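Local structure of 70 KDA protein (Xanthomonas sp., 4B2N) at residues 424-432 against 634-643; 522-530 against 652-660. The protein is a processive latex (rubber) oxygenase that carries two covalently bound c-type hemes. All blocks are in the same frame, centred on the assembly; numbering follows the deposited sequence.

Overall arrangement
The two contacts interleave along the chain, in the order 424-432, 522-530, 634-643 and 652-660, and each joins parts more than 100 residues apart in sequence. Their centres lie about 18 Å apart, and both touch the second heme c. Contact 1 pairs the end of helix 423-426 and the following residues with the loop that delivers the axial ligand H641, and also approaches the other heme through R432. Contact 2 packs helix 524-528, within the cytochrome c-like region, against the C-terminal helix 649-660. They meet directly where H641 CE1 lies 3.6 Å from V527 CG1. Together they wall the heme with the coordinating loop, the end of helix 423-426 and the two packed helices.

Contact 1 of 2, residues 424-432 against 634-643; sequences ETIRTDPRR and YGNDNGGHDF. With HEC (heme c), chain D.
The R431 guanidinium lies over one face of the Y634 ring, the planes 18° apart, with R431 NE 3.3 Å from Y634 CE2. From here the two segments run antiparallel to the second heme c, a bis-histidine site in which H641 and H394 bind the iron. At the guanidinium edge, in plane, R431 NE donates to water 4, which also accepts from G635 N. R431 CG, anti to the carbonyl carbon (chi1 -60°), makes a CH-pi contact over the ring, and the bend at chi2 carries CD across the same face; the Y634 hydroxyl hydrogen-bonds to the backbone O of H282. The imidazole of H641 carries F643 CE1 over one face, and I426 CD1 sits at its edge, 3.6 Å from H641 CD2. The edge of the F643 ring in turn faces T425 O.

Behind the ligand, H641 N donates to I426 O at 2.7 Å in an essentially straight bond (179°), tying the histidine loop to the end of helix 423-426. G640, lacking a side chain, brings its CA to 3.3 Å from R427 O. R427 NH2 makes a salt bridge with D642 OD2, which also receives a weak bond from G640 N.

Two Asx turns shape the middle. D429 OD1 accepts from R431 N, leaving OD2 to take D637 N at 2.9 Å on its anti side; D637 OD2 accepts from G639 N. Water 3 accepts from D429 N and donates to the carbonyls of D637 and G639. R432 bonds a propionate of the other heme, whereas T428 OG1 donates to propionate oxygen O1D of this one at 2.8 Å.

Contact 2 of 2, residues 522-530 against 652-660; sequences PNLWGVLKP and RWALIEYIK. With HEC (heme c), chain D.
R652 crosses W525 at about a right angle where the C-terminal helix 649-660 packs on helix 524-528 of the cytochrome c-like region; the axes of 524-528 and 652-660 approach to 10.2 Å, their directions 133° apart. Its CB lies 3.4 Å from W525 CZ3, CG meets L528 CB, and CD rests over the face of the six-membered ring of W525 in a CH-pi contact. The chain is extended from CG to NE (chi2 171°), which carries NE past the indole to L528 O. That bond, 2.7 Å from R652 NE to L528 O, lies near the guanidinium plane but comes from above the carbonyl plane. K529 CD covers one guanidinium face, 3.2 Å from R652 NH1. NH1 forms a salt bridge with D649 at the start of R652's own helix, and NH2 donates to T644 O.

W653 takes the opposite face of W525 in an offset stack, the planes 28° apart, and I656 CD1 touches the indole edge. Nearer the heme, L524 and I659 meet tip to tip in a tight contact, 3.4 Å from L524 CD2 to I659 CD1. L528 splits its branches: CD1 reaches L655 and I656, while CD2 lies 3.7 Å from the heme methyl CMB.

Contact 1 of 2, residues 424-432 against 634-643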
# COMPACT_ATOMS: atom_id res chain seq x y z
N GLU A 424 -21.86 1.82 -2.69
CA GLU A 424 -23.11 2.59 -2.50
C GLU A 424 -23.27 2.89 -1.00
O GLU A 424 -24.05 3.80 -0.61
CB GLU A 424 -24.32 1.76 -2.98
CG GLU A 424 -24.28 1.53 -4.47
CD GLU A 424 -23.42 0.32 -4.93
OE1 GLU A 424 -22.73 -0.39 -4.11
OE2 GLU A 424 -23.47 0.07 -6.19
N THR A 425 -22.62 2.07 -0.17
CA THR A 425 -22.56 2.37 1.26
C THR A 425 -21.36 3.15 1.74
O THR A 425 -21.54 4.16 2.39
CB THR A 425 -23.11 1.27 2.26
OG1 THR A 425 -22.27 1.10 3.42
CG2 THR A 425 -23.47 0.04 1.68
N ILE A 426 -20.14 2.76 1.31
CA ILE A 426 -18.98 3.52 1.77
C ILE A 426 -18.87 4.92 1.18
O ILE A 426 -18.55 5.84 1.92
CB ILE A 426 -17.65 2.73 1.61
CG1 ILE A 426 -16.42 3.56 2.13
CG2 ILE A 426 -17.54 2.09 0.23
CD1 ILE A 426 -16.55 3.71 3.69
N ARG A 427 -19.13 5.05 -0.13
CA ARG A 427 -19.22 6.35 -0.84
C ARG A 427 -17.97 7.22 -0.71
O ARG A 427 -18.04 8.46 -0.83
CB ARG A 427 -20.45 7.11 -0.39
CG ARG A 427 -21.68 6.24 -0.42
CD ARG A 427 -22.95 7.02 -0.76
NE ARG A 427 -22.93 8.39 -0.26
CZ ARG A 427 -23.00 8.73 1.03
NH1 ARG A 427 -23.06 7.78 1.95
NH2 ARG A 427 -22.98 10.00 1.39
N THR A 428 -16.82 6.59 -0.42
CA THR A 428 -15.58 7.38 -0.46
C THR A 428 -15.19 7.53 -1.91
O THR A 428 -15.84 6.96 -2.82
CB THR A 428 -14.47 6.64 0.26
OG1 THR A 428 -14.58 5.25 -0.08
CG2 THR A 428 -14.61 6.82 1.78
N ASP A 429 -14.11 8.26 -2.16
CA ASP A 429 -13.74 8.56 -3.55
C ASP A 429 -13.76 7.30 -4.39
O ASP A 429 -13.04 6.31 -4.08
CB ASP A 429 -12.39 9.24 -3.64
CG ASP A 429 -12.15 9.82 -5.00
OD1 ASP A 429 -12.01 9.04 -5.97
OD2 ASP A 429 -12.16 11.05 -5.12
N PRO A 430 -14.54 7.32 -5.46
CA PRO A 430 -14.69 6.07 -6.21
C PRO A 430 -13.67 5.82 -7.30
O PRO A 430 -13.80 4.82 -7.98
CB PRO A 430 -16.03 6.25 -6.91
CG PRO A 430 -16.08 7.74 -7.16
CD PRO A 430 -15.43 8.40 -5.97
N ARG A 431 -12.67 6.68 -7.53
CA ARG A 431 -11.84 6.49 -8.74
C ARG A 431 -11.07 5.18 -8.61
O ARG A 431 -10.89 4.47 -9.62
CB ARG A 431 -10.78 7.57 -8.97
CG ARG A 431 -11.30 8.99 -9.14
CD ARG A 431 -12.32 9.02 -10.30
NE ARG A 431 -12.69 10.41 -10.60
CZ ARG A 431 -13.41 10.80 -11.65
NH1 ARG A 431 -13.82 9.92 -12.55
NH2 ARG A 431 -13.68 12.11 -11.80
N ARG A 432 -10.60 4.88 -7.39
CA ARG A 432 -9.75 3.71 -7.23
C ARG A 432 -10.54 2.41 -7.55
O ARG A 432 -10.02 1.48 -8.13
CB ARG A 432 -9.24 3.65 -5.77
CG ARG A 432 -8.64 2.28 -5.34
CD ARG A 432 -7.44 1.91 -6.25
NE ARG A 432 -6.89 0.65 -5.78
CZ ARG A 432 -7.42 -0.55 -6.06
NH1 ARG A 432 -8.44 -0.64 -6.93
NH2 ARG A 432 -6.90 -1.66 -5.54
N TYR A 634 -8.22 15.02 -8.78
CA TYR A 634 -8.80 13.77 -9.21
C TYR A 634 -8.46 12.66 -8.20
O TYR A 634 -7.29 12.43 -7.93
CB TYR A 634 -8.21 13.42 -10.59
CG TYR A 634 -8.73 12.14 -11.25
CD1 TYR A 634 -8.13 10.89 -10.99
CD2 TYR A 634 -9.79 12.18 -12.15
CE1 TYR A 634 -8.57 9.74 -11.62
CE2 TYR A 634 -10.24 11.01 -12.76
CZ TYR A 634 -9.65 9.82 -12.48
OH TYR A 634 -10.09 8.68 -13.09
N GLY A 635 -9.49 11.98 -7.68
CA GLY A 635 -9.29 10.83 -6.88
C GLY A 635 -9.11 11.20 -5.43
O GLY A 635 -9.00 10.30 -4.60
N ASN A 636 -9.06 12.51 -5.11
CA ASN A 636 -8.63 12.98 -3.79
C ASN A 636 -9.82 13.35 -2.89
O ASN A 636 -9.59 13.86 -1.80
CB ASN A 636 -7.71 14.24 -3.88
CG ASN A 636 -6.20 13.88 -3.95
OD1 ASN A 636 -5.81 12.71 -4.18
ND2 ASN A 636 -5.36 14.85 -3.69
N ASP A 637 -11.06 13.09 -3.31
CA ASP A 637 -12.23 13.57 -2.53
C ASP A 637 -12.15 13.04 -1.10
O ASP A 637 -11.65 11.92 -0.86
CB ASP A 637 -13.56 13.14 -3.20
CG ASP A 637 -14.77 13.69 -2.48
OD1 ASP A 637 -14.93 14.89 -2.59
OD2 ASP A 637 -15.53 12.95 -1.80
N ASN A 638 -12.68 13.81 -0.13
CA ASN A 638 -12.55 13.45 1.26
C ASN A 638 -13.92 13.04 1.79
O ASN A 638 -14.09 12.96 3.00
CB ASN A 638 -11.97 14.61 2.09
CG ASN A 638 -12.90 15.81 2.14
OD1 ASN A 638 -13.76 15.94 1.28
ND2 ASN A 638 -12.76 16.66 3.15
N GLY A 639 -14.87 12.78 0.89
CA GLY A 639 -16.30 12.54 1.30
C GLY A 639 -16.48 11.08 1.60
O GLY A 639 -15.57 10.27 1.36
N GLY A 640 -17.66 10.69 2.08
CA GLY A 640 -17.88 9.27 2.32
C GLY A 640 -17.72 8.80 3.76
O GLY A 640 -17.41 9.59 4.67
N HIS A 641 -18.00 7.52 4.00
CA HIS A 641 -18.00 7.01 5.35
C HIS A 641 -18.80 7.99 6.23
O HIS A 641 -18.43 8.28 7.36
CB HIS A 641 -16.53 6.89 5.80
CG HIS A 641 -16.33 6.02 7.00
ND1 HIS A 641 -16.58 6.42 8.26
CD2 HIS A 641 -15.83 4.73 7.09
CE1 HIS A 641 -16.22 5.43 9.10
NE2 HIS A 641 -15.78 4.41 8.38
N ASP A 642 -19.89 8.47 5.69
CA ASP A 642 -20.70 9.53 6.29
C ASP A 642 -21.69 9.06 7.30
O ASP A 642 -22.29 9.92 8.00
CB ASP A 642 -21.50 10.25 5.19
CG ASP A 642 -20.63 11.01 4.29
OD1 ASP A 642 -20.01 11.97 4.77
OD2 ASP A 642 -20.58 10.69 3.08
N PHE A 643 -21.90 7.75 7.37
CA PHE A 643 -22.80 7.17 8.40
C PHE A 643 -22.33 7.47 9.82
O PHE A 643 -23.08 7.34 10.74
CB PHE A 643 -22.94 5.68 8.22
CG PHE A 643 -21.66 5.01 7.74
CD1 PHE A 643 -20.59 4.79 8.62
CD2 PHE A 643 -21.56 4.62 6.42
CE1 PHE A 643 -19.38 4.19 8.14
CE2 PHE A 643 -20.33 4.07 5.90
CZ PHE A 643 -19.30 3.82 6.78
FE HEC D . -15.01 2.66 8.92
CHA HEC D . -12.38 3.50 6.84
CHB HEC D . -13.22 3.80 11.78
CHC HEC D . -17.77 2.32 10.91
CHD HEC D . -16.30 0.62 6.50
NA HEC D . -13.15 3.37 9.25
C1A HEC D . -12.24 3.80 8.25
C2A HEC D . -11.08 4.47 8.83
C3A HEC D . -11.32 4.54 10.28
C4A HEC D . -12.62 3.93 10.48
CMA HEC D . -10.38 5.12 11.31
CAA HEC D . -9.79 4.89 8.12
CBA HEC D . -8.99 3.54 8.09
CGA HEC D . -7.75 3.67 7.20
O1A HEC D . -7.63 4.73 6.54
O2A HEC D . -6.82 2.78 7.13
NB HEC D . -15.39 3.03 11.01
C1B HEC D . -14.62 3.46 12.01
C2B HEC D . -15.26 3.57 13.32
C3B HEC D . -16.64 3.14 13.04
C4B HEC D . -16.60 2.84 11.62
CMB HEC D . -14.61 4.01 14.62
CAB HEC D . -17.83 3.08 13.98
CBB HEC D . -18.27 4.33 14.43
NC HEC D . -16.62 1.58 8.82
C1C HEC D . -17.78 1.65 9.65
C2C HEC D . -18.95 0.95 9.13
C3C HEC D . -18.51 0.45 7.86
C4C HEC D . -17.12 0.93 7.65
CMC HEC D . -20.31 0.79 9.79
CAC HEC D . -19.38 -0.34 6.92
CBC HEC D . -20.60 0.04 6.49
ND HEC D . -14.42 2.10 7.11
C1D HEC D . -15.05 1.35 6.22
C2D HEC D . -14.44 1.19 4.90
C3D HEC D . -13.29 2.05 4.99
C4D HEC D . -13.39 2.57 6.34
CMD HEC D . -14.92 0.35 3.74
CAD HEC D . -12.25 2.29 3.91
CBD HEC D . -12.70 3.60 3.23
CGD HEC D . -11.75 4.04 2.14
O1D HEC D . -12.14 4.27 0.99
O2D HEC D . -10.58 4.09 2.47
O HOH W 1 -21.21 6.90 3.63
O HOH W 2 -16.38 10.48 -2.47
O HOH W 3 -13.18 9.63 0.21
O HOH W 4 -12.10 12.35 -8.41

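Contact 2 of 2, residues 522-530 against 652-660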
# COMPACT_ATOMS: atom_id res chain seq x y z
N PRO A 522 -7.40 14.11 7.76
CA PRO A 522 -6.15 14.15 8.54
C PRO A 522 -6.27 13.57 9.92
O PRO A 522 -5.26 13.29 10.53
CB PRO A 522 -5.86 15.65 8.66
CG PRO A 522 -7.24 16.28 8.61
CD PRO A 522 -7.97 15.46 7.56
N ASN A 523 -7.49 13.41 10.45
CA ASN A 523 -7.59 12.81 11.79
C ASN A 523 -8.79 11.93 11.98
O ASN A 523 -9.70 11.89 11.15
CB ASN A 523 -7.44 13.86 12.94
CG ASN A 523 -8.50 14.96 12.90
OD1 ASN A 523 -8.27 16.16 13.34
ND2 ASN A 523 -9.66 14.60 12.41
N LEU A 524 -8.78 11.17 13.05
CA LEU A 524 -9.83 10.20 13.26
C LEU A 524 -11.15 10.85 13.58
O LEU A 524 -12.26 10.39 13.11
CB LEU A 524 -9.42 9.24 14.38
CG LEU A 524 -9.71 7.83 13.90
CD1 LEU A 524 -8.56 6.92 14.25
CD2 LEU A 524 -11.06 7.36 14.47
N TRP A 525 -11.08 11.92 14.38
CA TRP A 525 -12.25 12.81 14.56
C TRP A 525 -12.99 13.06 13.24
O TRP A 525 -14.21 12.94 13.16
CB TRP A 525 -11.78 14.11 15.20
CG TRP A 525 -12.93 15.02 15.49
CD1 TRP A 525 -13.33 16.14 14.76
CD2 TRP A 525 -13.88 14.91 16.60
NE1 TRP A 525 -14.45 16.70 15.34
CE2 TRP A 525 -14.82 16.01 16.45
CE3 TRP A 525 -14.04 14.03 17.65
CZ2 TRP A 525 -15.87 16.21 17.34
CZ3 TRP A 525 -15.10 14.25 18.56
CH2 TRP A 525 -16.00 15.31 18.40
N GLY A 526 -12.26 13.37 12.17
CA GLY A 526 -12.83 13.69 10.88
C GLY A 526 -13.53 12.52 10.21
O GLY A 526 -14.58 12.67 9.60
N VAL A 527 -12.96 11.34 10.33
CA VAL A 527 -13.63 10.12 9.91
C VAL A 527 -14.96 10.04 10.66
O VAL A 527 -15.97 9.68 10.07
CB VAL A 527 -12.74 8.91 10.22
CG1 VAL A 527 -13.47 7.61 9.92
CG2 VAL A 527 -11.42 9.03 9.41
N LEU A 528 -14.91 10.37 11.94
CA LEU A 528 -16.07 10.21 12.83
C LEU A 528 -17.08 11.34 12.70
O LEU A 528 -18.24 11.22 13.11
CB LEU A 528 -15.60 10.02 14.28
CG LEU A 528 -14.94 8.64 14.49
CD1 LEU A 528 -14.60 8.48 15.94
CD2 LEU A 528 -15.80 7.46 14.06
N LYS A 529 -16.63 12.46 12.14
CA LYS A 529 -17.49 13.63 12.01
C LYS A 529 -17.29 14.31 10.70
O LYS A 529 -16.40 15.19 10.59
CB LYS A 529 -17.19 14.55 13.15
CG LYS A 529 -18.21 15.64 13.27
CD LYS A 529 -18.40 15.81 14.74
CE LYS A 529 -18.25 17.22 15.11
NZ LYS A 529 -19.62 17.81 15.16
N PRO A 530 -18.03 13.85 9.65
CA PRO A 530 -17.77 14.30 8.28
C PRO A 530 -17.70 15.79 8.16
O PRO A 530 -16.88 16.29 7.42
CB PRO A 530 -18.95 13.74 7.51
CG PRO A 530 -19.20 12.45 8.20
CD PRO A 530 -19.05 12.78 9.66
N ARG A 652 -18.21 10.00 19.88
CA ARG A 652 -16.91 10.15 19.13
C ARG A 652 -15.67 10.16 20.01
O ARG A 652 -14.70 9.44 19.72
CB ARG A 652 -16.95 11.40 18.24
CG ARG A 652 -18.05 11.38 17.19
CD ARG A 652 -18.19 12.72 16.50
NE ARG A 652 -19.10 12.51 15.36
CZ ARG A 652 -20.25 13.13 15.21
NH1 ARG A 652 -20.64 13.97 16.16
NH2 ARG A 652 -21.06 12.86 14.18
N TRP A 653 -15.65 10.98 21.07
CA TRP A 653 -14.50 10.92 22.00
C TRP A 653 -14.31 9.54 22.62
O TRP A 653 -13.15 9.11 22.77
CB TRP A 653 -14.65 11.97 23.11
CG TRP A 653 -14.61 13.37 22.57
CD1 TRP A 653 -15.61 14.30 22.59
CD2 TRP A 653 -13.47 14.03 21.89
NE1 TRP A 653 -15.23 15.50 21.99
CE2 TRP A 653 -13.94 15.41 21.56
CE3 TRP A 653 -12.20 13.65 21.53
CZ2 TRP A 653 -13.12 16.32 20.90
CZ3 TRP A 653 -11.38 14.59 20.89
CH2 TRP A 653 -11.83 15.90 20.59
N ALA A 654 -15.42 8.82 22.94
CA ALA A 654 -15.29 7.48 23.54
C ALA A 654 -14.69 6.53 22.53
O ALA A 654 -13.79 5.72 22.87
CB ALA A 654 -16.64 6.94 24.03
N LEU A 655 -15.17 6.65 21.29
CA LEU A 655 -14.67 5.78 20.23
C LEU A 655 -13.20 6.10 19.97
O LEU A 655 -12.42 5.16 19.75
CB LEU A 655 -15.46 6.02 18.96
CG LEU A 655 -16.82 5.30 18.78
CD1 LEU A 655 -17.50 5.98 17.60
CD2 LEU A 655 -16.64 3.79 18.53
N ILE A 656 -12.81 7.37 20.02
CA ILE A 656 -11.37 7.68 19.87
C ILE A 656 -10.50 7.10 20.96
O ILE A 656 -9.42 6.53 20.70
CB ILE A 656 -11.13 9.19 19.69
CG1 ILE A 656 -11.51 9.59 18.26
CG2 ILE A 656 -9.68 9.58 19.95
CD1 ILE A 656 -11.93 11.08 18.21
N GLU A 657 -10.95 7.24 22.20
CA GLU A 657 -10.24 6.64 23.30
C GLU A 657 -10.12 5.13 23.11
O GLU A 657 -9.07 4.54 23.40
CB GLU A 657 -10.99 6.92 24.60
CG GLU A 657 -10.01 6.90 25.74
CD GLU A 657 -9.04 8.08 25.74
OE1 GLU A 657 -9.18 9.02 24.91
OE2 GLU A 657 -8.08 8.02 26.53
N TYR A 658 -11.20 4.49 22.67
CA TYR A 658 -11.13 3.06 22.43
C TYR A 658 -10.08 2.71 21.33
O TYR A 658 -9.30 1.75 21.47
CB TYR A 658 -12.51 2.54 22.05
CG TYR A 658 -12.49 1.07 21.69
CD1 TYR A 658 -11.96 0.14 22.58
CD2 TYR A 658 -13.00 0.62 20.47
CE1 TYR A 658 -11.92 -1.20 22.26
CE2 TYR A 658 -12.98 -0.74 20.14
CZ TYR A 658 -12.44 -1.62 21.06
OH TYR A 658 -12.42 -2.94 20.82
N ILE A 659 -10.02 3.51 20.29
CA ILE A 659 -9.09 3.20 19.18
C ILE A 659 -7.62 3.30 19.64
O ILE A 659 -6.70 2.61 19.10
CB ILE A 659 -9.39 4.04 17.93
CG1 ILE A 659 -10.74 3.60 17.33
CG2 ILE A 659 -8.23 3.91 16.89
CD1 ILE A 659 -11.41 4.63 16.48
N LYS A 660 -7.37 4.21 20.60
CA LYS A 660 -6.07 4.29 21.26
C LYS A 660 -5.62 2.94 21.84
O LYS A 660 -4.44 2.70 21.89
CB LYS A 660 -6.07 5.37 22.37
CG LYS A 660 -6.28 6.78 21.87
CD LYS A 660 -6.23 7.76 23.05
CE LYS A 660 -6.53 9.21 22.67
NZ LYS A 660 -6.69 10.08 23.89
FE HEC D . -15.01 2.66 8.92
CHA HEC D . -12.38 3.50 6.84
CHB HEC D . -13.22 3.80 11.78
CHC HEC D . -17.77 2.32 10.91
CHD HEC D . -16.30 0.62 6.50
NA HEC D . -13.15 3.37 9.25
C1A HEC D . -12.24 3.80 8.25
C2A HEC D . -11.08 4.47 8.83
C3A HEC D . -11.32 4.54 10.28
C4A HEC D . -12.62 3.93 10.48
CMA HEC D . -10.38 5.12 11.31
CAA HEC D . -9.79 4.89 8.12
CBA HEC D . -8.99 3.54 8.09
CGA HEC D . -7.75 3.67 7.20
O1A HEC D . -7.63 4.73 6.54
O2A HEC D . -6.82 2.78 7.13
NB HEC D . -15.39 3.03 11.01
C1B HEC D . -14.62 3.46 12.01
C2B HEC D . -15.26 3.57 13.32
C3B HEC D . -16.64 3.14 13.04
C4B HEC D . -16.60 2.84 11.62
CMB HEC D . -14.61 4.01 14.62
CAB HEC D . -17.83 3.08 13.98
CBB HEC D . -18.27 4.33 14.43
NC HEC D . -16.62 1.58 8.82
C1C HEC D . -17.78 1.65 9.65
C2C HEC D . -18.95 0.95 9.13
C3C HEC D . -18.51 0.45 7.86
C4C HEC D . -17.12 0.93 7.65
CMC HEC D . -20.31 0.79 9.79
CAC HEC D . -19.38 -0.34 6.92
CBC HEC D . -20.60 0.04 6.49
ND HEC D . -14.42 2.10 7.11
C1D HEC D . -15.05 1.35 6.22
C2D HEC D . -14.44 1.19 4.90
C3D HEC D . -13.29 2.05 4.99
C4D HEC D . -13.39 2.57 6.34
CMD HEC D . -14.92 0.35 3.74
CAD HEC D . -12.25 2.29 3.91
CBD HEC D . -12.70 3.60 3.23
CGD HEC D . -11.75 4.04 2.14
O1D HEC D . -12.14 4.27 0.99
O2D HEC D . -10.58 4.09 2.47